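Local coordinates for importin-95 (Chaetomium thermophilum, PDB 4XRI), which probably serves as a flexible HEAT-repeat nuclear import receptor of the importin-beta family, binding a small GTPase and carrying protein cargo into the nucleus, at residues V233-T238 with F273-L278; P334-L339 with Y359-L364. The protein carries 2 engineered substitutions. All blocks are in the same frame, centred on the assembly; numbering follows the deposited sequence.

Interaction 1. Residues V233-T238 with F273-L278; sequences VVCEAT and FGLTIL
Thr238 of helix 224-238 faces Leu275 of helix 265-280 with 7.1 Å between their CA atoms, and the two segments run in broadly the same sense. A single leucine spans the gap. The isopropyl fork of Leu275 straddles the threonine hydroxyl, Thr238 OG1 lying 3.3 Å from both Leu275 CD1 and Leu275 CD2, while the two side chains cross at about a right angle. CD1 also reaches the flank of the cysteine, 3.6 Å from Cys235 CB. The hydroxyl's own hydrogen bond stays within its helix: Thr238 OG1 donates to Cys235 O, modelled at 2.5 Å, with an angle of 130° at the carbonyl oxygen and the donor tilted from the carbonyl plane. A chi1 of 61° sets OG1 between the backbone N and the carbonyl carbon, where it reaches back along its own helix. An alanine at Thr238 has no hydroxyl, which would probably leave Cys235 O without this donor and open a gap beside the two methyls of Leu275. A glycerol sits about 4 Å from the side chain of Cys235. This is a small contact, 130 Å² in all, of the side-by-side helix stacking found in HEAT-repeat proteins. Leu275 also touches Gln239 in the following loop, Thr238 rests on Ala249 of helix 243-260, and on the same segment Val234 and Ala237 pack against both that helix and helix 200-212.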
loop_
_atom_site.group_PDB
_atom_site.type_symbol
_atom_site.label_atom_id
_atom_site.label_comp_id
_atom_site.label_asym_id
_atom_site.label_seq_id
_atom_site.Cartn_x
_atom_site.Cartn_y
_atom_site.Cartn_z
ATOM N N VAL A 233 -12.380 -4.153 -33.714
ATOM C CA VAL A 233 -13.593 -3.489 -33.256
ATOM C C VAL A 233 -13.279 -2.442 -32.189
ATOM O O VAL A 233 -13.952 -1.417 -32.103
ATOM C CB VAL A 233 -14.636 -4.509 -32.712
ATOM C CG1 VAL A 233 -14.232 -5.064 -31.362
ATOM C CG2 VAL A 233 -16.005 -3.860 -32.626
ATOM N N VAL A 234 -12.244 -2.687 -31.389
ATOM C CA VAL A 234 -11.873 -1.745 -30.339
ATOM C C VAL A 234 -11.280 -0.481 -30.955
ATOM O O VAL A 234 -11.637 0.635 -30.577
ATOM C CB VAL A 234 -10.861 -2.353 -29.345
ATOM C CG1 VAL A 234 -10.316 -1.280 -28.418
ATOM C CG2 VAL A 234 -11.508 -3.466 -28.537
ATOM N N CYS A 235 -10.373 -0.669 -31.909
ATOM C CA CYS A 235 -9.734 0.446 -32.599
ATOM C C CYS A 235 -10.766 1.283 -33.346
ATOM O O CYS A 235 -10.701 2.514 -33.359
ATOM C CB CYS A 235 -8.663 -0.066 -33.567
ATOM S SG CYS A 235 -7.179 -0.718 -32.757
ATOM N N GLU A 236 -11.721 0.594 -33.962
ATOM C CA GLU A 236 -12.821 1.229 -34.677
ATOM C C GLU A 236 -13.655 2.098 -33.743
ATOM O O GLU A 236 -14.046 3.215 -34.088
ATOM C CB GLU A 236 -13.700 0.160 -35.335
ATOM C CG GLU A 236 -14.967 0.680 -35.992
ATOM C CD GLU A 236 -15.776 -0.427 -36.652
ATOM O OE1 GLU A 236 -15.502 -0.746 -37.829
ATOM O OE2 GLU A 236 -16.684 -0.981 -35.992
ATOM N N ALA A 237 -13.908 1.573 -32.549
ATOM C CA ALA A 237 -14.771 2.228 -31.575
ATOM C C ALA A 237 -14.115 3.458 -30.950
ATOM O O ALA A 237 -14.807 4.358 -30.473
ATOM C CB ALA A 237 -15.175 1.238 -30.493
ATOM N N THR A 238 -12.784 3.502 -30.959
ATOM C CA THR A 238 -12.061 4.640 -30.392
ATOM C C THR A 238 -12.258 5.899 -31.234
ATOM O O THR A 238 -12.095 7.018 -30.744
ATOM C CB THR A 238 -10.546 4.367 -30.267
ATOM O OG1 THR A 238 -9.994 4.108 -31.563
ATOM C CG2 THR A 238 -10.281 3.185 -29.355
ATOM N N PHE A 273 -0.833 3.694 -31.594
ATOM C CA PHE A 273 0.007 4.886 -31.540
ATOM C C PHE A 273 -0.792 6.131 -31.915
ATOM O O PHE A 273 -0.919 7.061 -31.123
ATOM C CB PHE A 273 1.210 4.722 -32.477
ATOM C CG PHE A 273 2.313 5.715 -32.242
ATOM C CD1 PHE A 273 3.303 5.896 -33.192
ATOM C CD2 PHE A 273 2.371 6.453 -31.071
ATOM C CE1 PHE A 273 4.325 6.802 -32.984
ATOM C CE2 PHE A 273 3.392 7.361 -30.859
ATOM C CZ PHE A 273 4.372 7.532 -31.816
ATOM N N GLY A 274 -1.340 6.125 -33.123
ATOM C CA GLY A 274 -2.106 7.247 -33.630
ATOM C C GLY A 274 -3.429 7.458 -32.922
ATOM O O GLY A 274 -3.821 8.590 -32.657
ATOM N N LEU A 275 -4.117 6.365 -32.611
ATOM C CA LEU A 275 -5.414 6.439 -31.941
ATOM C C LEU A 275 -5.327 7.119 -30.581
ATOM O O LEU A 275 -6.146 7.979 -30.256
ATOM C CB LEU A 275 -6.012 5.043 -31.768
ATOM C CG LEU A 275 -6.557 4.367 -33.023
ATOM C CD1 LEU A 275 -7.066 2.980 -32.686
ATOM C CD2 LEU A 275 -7.659 5.208 -33.639
ATOM N N THR A 276 -4.333 6.729 -29.790
ATOM C CA THR A 276 -4.182 7.271 -28.445
ATOM C C THR A 276 -3.656 8.703 -28.472
ATOM O O THR A 276 -3.959 9.494 -27.581
ATOM C CB THR A 276 -3.250 6.393 -27.590
ATOM O OG1 THR A 276 -1.985 6.247 -28.247
ATOM C CG2 THR A 276 -3.868 5.015 -27.395
ATOM N N ILE A 277 -2.875 9.031 -29.495
ATOM C CA ILE A 277 -2.431 10.405 -29.710
ATOM C C ILE A 277 -3.643 11.302 -29.943
ATOM O O ILE A 277 -3.771 12.369 -29.335
ATOM C CB ILE A 277 -1.465 10.511 -30.906
ATOM C CG1 ILE A 277 -0.078 10.004 -30.512
ATOM C CG2 ILE A 277 -1.371 11.950 -31.399
ATOM C CD1 ILE A 277 0.858 9.828 -31.690
ATOM N N LEU A 278 -4.535 10.847 -30.819
ATOM C CA LEU A 278 -5.783 11.549 -31.089
ATOM C C LEU A 278 -6.635 11.639 -29.831
ATOM O O LEU A 278 -7.252 12.668 -29.559
ATOM C CB LEU A 278 -6.568 10.849 -32.204
ATOM C CG LEU A 278 -5.977 10.819 -33.616
ATOM C CD1 LEU A 278 -6.926 10.100 -34.564
ATOM C CD2 LEU A 278 -5.688 12.228 -34.110
#

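Interaction 2. Residues P334-L339 with Y359-L364; sequences PVLLQL and YQCLQL
Between Leu336-Leu337 and Cys361-Leu362 no polar bond crosses; the shortest polar links belong to the two helices' own backbones, such as Gln363 N to Tyr359 O at 3.0 Å. What joins the helices is apolar contact, made in two places. In the first, the fork of Leu336 closes on the cysteine from the opposing helix: Leu336 CD1 meets Cys361 SG at 3.6 Å, and Leu336 CD2 lies 3.8 Å from Cys361 CB, so both methyls lie against the cysteine side chain, CD1 nearer the sulfur and CD2 marginally nearer CB. In the second, one methyl of each leucine touches the other, Leu337 CD2 to Leu362 CD2 at 3.7 Å, with the two side chains crossing nearly perpendicularly. Leu362 holds CG anti to its backbone N (chi1 -172°), which carries the branch across to Leu337. The segment axes come within 9.5 Å and run antiparallel with a signed crossing angle of -144°, the skewed antiparallel pairing of helices familiar from HEAT repeats. All four touching residues are buried. Pro334, whose N makes no bond to the preceding turn, marks a kink at the start of one segment. The contact lies between two further helices: Cys361 also touches Val292 and Ser296 of helix 285-310, whereas Leu337 and Leu362 rest on Ala399 and Ala402, respectively, of helix 390-402. Leu336 and Leu339 also touch Ala358, just before 359-364 on helix 354-369.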
loop_
_atom_site.group_PDB
_atom_site.type_symbol
_atom_site.label_atom_id
_atom_site.label_comp_id
_atom_site.label_asym_id
_atom_site.label_seq_id
_atom_site.Cartn_x
_atom_site.Cartn_y
_atom_site.Cartn_z
ATOM N N PRO A 334 5.267 15.829 -25.798
ATOM C CA PRO A 334 4.803 17.205 -26.019
ATOM C C PRO A 334 3.312 17.407 -25.737
ATOM O O PRO A 334 2.918 18.493 -25.314
ATOM C CB PRO A 334 5.110 17.440 -27.502
ATOM C CG PRO A 334 6.269 16.572 -27.779
ATOM C CD PRO A 334 6.033 15.330 -26.957
ATOM N N VAL A 335 2.500 16.377 -25.957
ATOM C CA VAL A 335 1.070 16.467 -25.678
ATOM C C VAL A 335 0.819 16.522 -24.174
ATOM O O VAL A 335 -0.018 17.293 -23.703
ATOM C CB VAL A 335 0.296 15.279 -26.286
ATOM C CG1 VAL A 335 -1.149 15.286 -25.818
ATOM C CG2 VAL A 335 0.361 15.328 -27.805
ATOM N N LEU A 336 1.556 15.702 -23.430
ATOM C CA LEU A 336 1.463 15.688 -21.974
ATOM C C LEU A 336 1.805 17.050 -21.385
ATOM O O LEU A 336 1.110 17.550 -20.501
ATOM C CB LEU A 336 2.387 14.619 -21.386
ATOM C CG LEU A 336 1.919 13.172 -21.523
ATOM C CD1 LEU A 336 3.003 12.228 -21.040
ATOM C CD2 LEU A 336 0.633 12.969 -20.742
ATOM N N LEU A 337 2.888 17.638 -21.884
ATOM C CA LEU A 337 3.327 18.960 -21.453
ATOM C C LEU A 337 2.263 20.012 -21.735
ATOM O O LEU A 337 2.042 20.919 -20.934
ATOM C CB LEU A 337 4.638 19.331 -22.150
ATOM C CG LEU A 337 5.795 18.384 -21.823
ATOM C CD1 LEU A 337 6.973 18.598 -22.752
ATOM C CD2 LEU A 337 6.215 18.566 -20.377
ATOM N N GLN A 338 1.609 19.877 -22.883
ATOM C CA GLN A 338 0.526 20.773 -23.265
ATOM C C GLN A 338 -0.645 20.641 -22.292
ATOM O O GLN A 338 -1.305 21.627 -21.954
ATOM C CB GLN A 338 0.071 20.475 -24.696
ATOM C CG GLN A 338 -0.510 21.667 -25.428
ATOM C CD GLN A 338 -0.928 21.324 -26.844
ATOM O OE1 GLN A 338 -1.107 20.154 -27.184
ATOM N NE2 GLN A 338 -1.079 22.345 -27.682
ATOM N N LEU A 339 -0.888 19.415 -21.839
ATOM C CA LEU A 339 -1.981 19.140 -20.912
ATOM C C LEU A 339 -1.689 19.671 -19.515
ATOM O O LEU A 339 -2.605 19.880 -18.720
ATOM C CB LEU A 339 -2.261 17.638 -20.848
ATOM C CG LEU A 339 -2.923 17.027 -22.083
ATOM C CD1 LEU A 339 -3.083 15.526 -21.913
ATOM C CD2 LEU A 339 -4.271 17.689 -22.345
ATOM N N TYR A 359 0.534 14.888 -15.482
ATOM C CA TYR A 359 1.708 14.993 -14.622
ATOM C C TYR A 359 2.159 13.619 -14.144
ATOM O O TYR A 359 3.348 13.308 -14.185
ATOM C CB TYR A 359 1.436 15.892 -13.415
ATOM C CG TYR A 359 2.655 16.062 -12.532
ATOM C CD1 TYR A 359 3.594 17.053 -12.794
ATOM C CD2 TYR A 359 2.880 15.217 -11.449
ATOM C CE1 TYR A 359 4.712 17.205 -11.998
ATOM C CE2 TYR A 359 3.998 15.361 -10.650
ATOM C CZ TYR A 359 4.910 16.356 -10.927
ATOM O OH TYR A 359 6.026 16.506 -10.133
ATOM N N GLN A 360 1.205 12.812 -13.686
ATOM C CA GLN A 360 1.495 11.446 -13.256
ATOM C C GLN A 360 2.164 10.679 -14.387
ATOM O O GLN A 360 3.191 10.030 -14.190
ATOM C CB GLN A 360 0.220 10.714 -12.813
ATOM C CG GLN A 360 -0.512 11.344 -11.639
ATOM C CD GLN A 360 0.384 11.600 -10.445
ATOM O OE1 GLN A 360 1.225 10.772 -10.092
ATOM N NE2 GLN A 360 0.210 12.758 -9.815
ATOM N N CYS A 361 1.565 10.772 -15.570
ATOM C CA CYS A 361 2.068 10.110 -16.767
ATOM C C CYS A 361 3.492 10.551 -17.087
ATOM O O CYS A 361 4.348 9.727 -17.416
ATOM C CB CYS A 361 1.144 10.395 -17.958
ATOM S SG CYS A 361 1.488 9.409 -19.434
ATOM N N LEU A 362 3.735 11.855 -16.990
ATOM C CA LEU A 362 5.045 12.422 -17.290
ATOM C C LEU A 362 6.116 11.868 -16.356
ATOM O O LEU A 362 7.219 11.536 -16.789
ATOM C CB LEU A 362 4.999 13.947 -17.195
ATOM C CG LEU A 362 6.252 14.683 -17.667
ATOM C CD1 LEU A 362 6.602 14.266 -19.089
ATOM C CD2 LEU A 362 6.052 16.189 -17.585
ATOM N N GLN A 363 5.775 11.769 -15.074
ATOM C CA GLN A 363 6.652 11.153 -14.079
ATOM C C GLN A 363 7.016 9.729 -14.473
ATOM O O GLN A 363 8.192 9.370 -14.531
ATOM C CB GLN A 363 5.991 11.152 -12.699
ATOM C CG GLN A 363 6.242 12.402 -11.884
ATOM C CD GLN A 363 5.934 12.196 -10.413
ATOM O OE1 GLN A 363 5.388 11.163 -10.024
ATOM N NE2 GLN A 363 6.289 13.174 -9.587
ATOM N N LEU A 364 5.991 8.925 -14.741
ATOM C CA LEU A 364 6.170 7.541 -15.168
ATOM C C LEU A 364 6.955 7.449 -16.471
ATOM O O LEU A 364 7.752 6.529 -16.663
ATOM C CB LEU A 364 4.811 6.856 -15.333
ATOM C CG LEU A 364 3.975 6.640 -14.071
ATOM C CD1 LEU A 364 2.579 6.159 -14.442
ATOM C CD2 LEU A 364 4.653 5.643 -13.145
#

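Interaction 1 closes before interaction 2 opens, so the contacts follow one another along the chain, on the same side of its centre. Their centres are 19 Å apart and their nearest atoms about 5 Å, without touching, and they share no helix. Helix 324-340 nevertheless bridges them: it supplies residues 334-339 to interaction 2, and its Ala328 and Glu331 meet Phe273, with Glu331 also meeting Ile277, on the segment used in interaction 1. Both are small interfaces built chiefly from leucine forks, with no hydrogen bond across either. Successive helix contacts of this kind, with no strand in the chain, build the all-helical solenoid of this family, known for its flexibility.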